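Local coordinates for protein exoribonuclease II, mitochondrial (Candida glabrata, PDB 6F3H) that degrades RNA from its 3' end in mitochondria as the magnesium-binding nuclease component of the mitochondrial RNA degradosome, at residues E272-A277 against F321-M326. The protein carries 1 engineered substitution. Residues are numbered along the deposited sequence; the frame is centred on the assembly and turned at random.
Sequences EIKAFA and FRHIDM
Ala277, near the end of helix 251-281, and Ile324, just past the last turn of helix 311-322, bring the two backbones closest, with 5.4 Å between their CA atoms. The first segment stays helical, as the bond from Ala277 N to Ile273 O attests, whereas the second leaves its helix: Ile324 N still bonds to Phe321 O at 3.0 Å, but a psi of 130° at Ile324 turns the chain away. Ala277 sits at the centre. Its CB points at the departing chain and lies 3.4 Å from His323 CB, with His323 O also against it. Ile324 closes the other flank, its CG1, anti to its own carbonyl carbon (chi1 -68°), 3.8 Å from Ala277 CB. A roughly extended second torsion (chi2 155°) then carries Ile324 CD1 to the Phe276 ring, which it meets obliquely at CE2, 4.3 Å away. The imidazole of His323 reaches instead toward the preceding turn, where Ile273 CG2 comes in obliquely, 4.0 Å from ND1, and the two side chains cross at about a right angle. Lys274 adds its aliphatic part, CG standing 4.2 Å from His323 NE2, again oblique to the ring. Two polar atoms bond outside the segments: His323 ND1 to Lys319 O in the last turn of helix 311-322, which probably restrains the ring's rotation, and Lys274 NZ to Asp269 O. One turn beyond Ala277, Asn281 OD1 accepts a bond from Asp325 N, tying the outgoing chain to the same helix. With neither hydrogen bond nor salt bridge between the segments, their direct contact is van der Waals packing, 238 Å² in all, joining a helix to the C-terminal exit of another in a helical region remote from the magnesium site; the polar ties come from Lys319, Asp269 and Asn281.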
loop_
_atom_site.group_PDB
_atom_site.type_symbol
_atom_site.label_atom_id
_atom_site.label_comp_id
_atom_site.label_asym_id
_atom_site.label_seq_id
_atom_site.Cartn_x
_atom_site.Cartn_y
_atom_site.Cartn_z
ATOM N N GLU A 272 1.025 -4.126 41.592
ATOM C CA GLU A 272 2.073 -4.570 40.684
ATOM C C GLU A 272 2.561 -3.449 39.789
ATOM O O GLU A 272 3.720 -3.451 39.378
ATOM C CB GLU A 272 1.596 -5.765 39.890
ATOM C CG GLU A 272 1.353 -6.894 40.839
ATOM C CD GLU A 272 2.659 -7.527 41.262
ATOM O OE1 GLU A 272 3.201 -8.326 40.475
ATOM O OE2 GLU A 272 3.171 -7.191 42.359
ATOM N N ILE A 273 1.691 -2.515 39.440
ATOM C CA ILE A 273 2.173 -1.277 38.847
ATOM C C ILE A 273 3.196 -0.642 39.768
ATOM O O ILE A 273 4.271 -0.211 39.338
ATOM C CB ILE A 273 0.992 -0.320 38.611
ATOM C CG1 ILE A 273 0.043 -0.860 37.551
ATOM C CG2 ILE A 273 1.490 1.081 38.257
ATOM C CD1 ILE A 273 -0.986 0.155 37.109
ATOM N N LYS A 274 2.876 -0.593 41.057
ATOM C CA LYS A 274 3.721 0.096 42.017
ATOM C C LYS A 274 5.043 -0.630 42.202
ATOM O O LYS A 274 6.103 -0.000 42.238
ATOM C CB LYS A 274 2.984 0.213 43.353
ATOM C CG LYS A 274 1.846 1.200 43.355
ATOM C CD LYS A 274 0.966 0.969 44.552
ATOM C CE LYS A 274 -0.302 1.788 44.495
ATOM N NZ LYS A 274 -1.273 1.221 45.471
ATOM N N ALA A 275 4.992 -1.955 42.322
ATOM C CA ALA A 275 6.208 -2.732 42.473
ATOM C C ALA A 275 7.121 -2.540 41.273
ATOM O O ALA A 275 8.335 -2.369 41.424
ATOM C CB ALA A 275 5.844 -4.202 42.654
ATOM N N PHE A 276 6.541 -2.535 40.075
ATOM C CA PHE A 276 7.307 -2.346 38.847
ATOM C C PHE A 276 7.955 -0.974 38.799
ATOM O O PHE A 276 9.150 -0.845 38.523
ATOM C CB PHE A 276 6.391 -2.545 37.647
ATOM C CG PHE A 276 7.045 -2.270 36.319
ATOM C CD1 PHE A 276 7.726 -3.284 35.641
ATOM C CD2 PHE A 276 6.955 -1.020 35.726
ATOM C CE1 PHE A 276 8.336 -3.044 34.421
ATOM C CE2 PHE A 276 7.549 -0.786 34.499
ATOM C CZ PHE A 276 8.244 -1.803 33.853
ATOM N N ALA A 277 7.163 0.076 38.980
ATOM C CA ALA A 277 7.733 1.409 38.897
ATOM C C ALA A 277 8.869 1.584 39.891
ATOM O O ALA A 277 9.828 2.313 39.622
ATOM C CB ALA A 277 6.646 2.451 39.150
ATOM N N PHE A 321 3.499 5.234 33.757
ATOM C CA PHE A 321 4.379 6.371 33.567
ATOM C C PHE A 321 4.247 7.330 34.722
ATOM O O PHE A 321 5.235 7.904 35.178
ATOM C CB PHE A 321 4.049 7.093 32.273
ATOM C CG PHE A 321 4.504 6.374 31.043
ATOM C CD1 PHE A 321 5.604 5.565 31.071
ATOM C CD2 PHE A 321 3.857 6.559 29.846
ATOM C CE1 PHE A 321 6.027 4.930 29.947
ATOM C CE2 PHE A 321 4.287 5.920 28.716
ATOM C CZ PHE A 321 5.372 5.103 28.777
ATOM N N ARG A 322 3.028 7.491 35.230
ATOM C CA ARG A 322 2.816 8.407 36.340
ATOM C C ARG A 322 3.607 7.963 37.556
ATOM O O ARG A 322 4.008 8.787 38.370
ATOM C CB ARG A 322 1.317 8.509 36.654
ATOM C CG ARG A 322 0.973 9.701 37.511
ATOM C CD ARG A 322 -0.451 9.828 38.087
ATOM N NE ARG A 322 -1.317 8.654 38.124
ATOM C CZ ARG A 322 -1.338 7.786 39.126
ATOM N NH1 ARG A 322 -0.498 7.948 40.140
ATOM N NH2 ARG A 322 -2.185 6.760 39.111
ATOM N N HIS A 323 3.879 6.681 37.675
ATOM C CA HIS A 323 4.637 6.180 38.801
ATOM C C HIS A 323 6.136 6.131 38.568
ATOM O O HIS A 323 6.844 5.588 39.418
ATOM C CB HIS A 323 4.141 4.803 39.190
ATOM C CG HIS A 323 2.855 4.830 39.943
ATOM N ND1 HIS A 323 1.634 4.929 39.316
ATOM C CD2 HIS A 323 2.598 4.829 41.268
ATOM C CE1 HIS A 323 0.675 4.948 40.220
ATOM N NE2 HIS A 323 1.235 4.893 41.413
ATOM N N ILE A 324 6.641 6.594 37.428
ATOM C CA ILE A 324 8.069 6.524 37.125
ATOM C C ILE A 324 8.628 7.933 37.001
ATOM O O ILE A 324 8.101 8.743 36.234
ATOM C CB ILE A 324 8.335 5.714 35.845
ATOM C CG1 ILE A 324 7.993 4.250 36.072
ATOM C CG2 ILE A 324 9.786 5.814 35.465
ATOM C CD1 ILE A 324 7.657 3.544 34.846
ATOM N N ASP A 325 9.730 8.205 37.702
ATOM C CA ASP A 325 10.182 9.584 37.883
ATOM C C ASP A 325 10.435 10.276 36.562
ATOM O O ASP A 325 9.869 11.336 36.278
ATOM C CB ASP A 325 11.456 9.615 38.714
ATOM C CG ASP A 325 11.252 9.045 40.075
ATOM O OD1 ASP A 325 10.882 7.862 40.160
ATOM O OD2 ASP A 325 11.451 9.781 41.059
HETATM N N MSE A 326 11.313 9.711 35.759
HETATM C CA MSE A 326 11.717 10.354 34.533
HETATM C C MSE A 326 10.538 10.647 33.638
HETATM O O MSE A 326 10.440 11.711 33.042
HETATM C CB MSE A 326 12.686 9.464 33.812
HETATM C CG MSE A 326 13.861 9.137 34.661
HETATM SE SE MSE A 326 14.942 7.956 33.617
HETATM C CE MSE A 326 14.232 6.272 34.293
#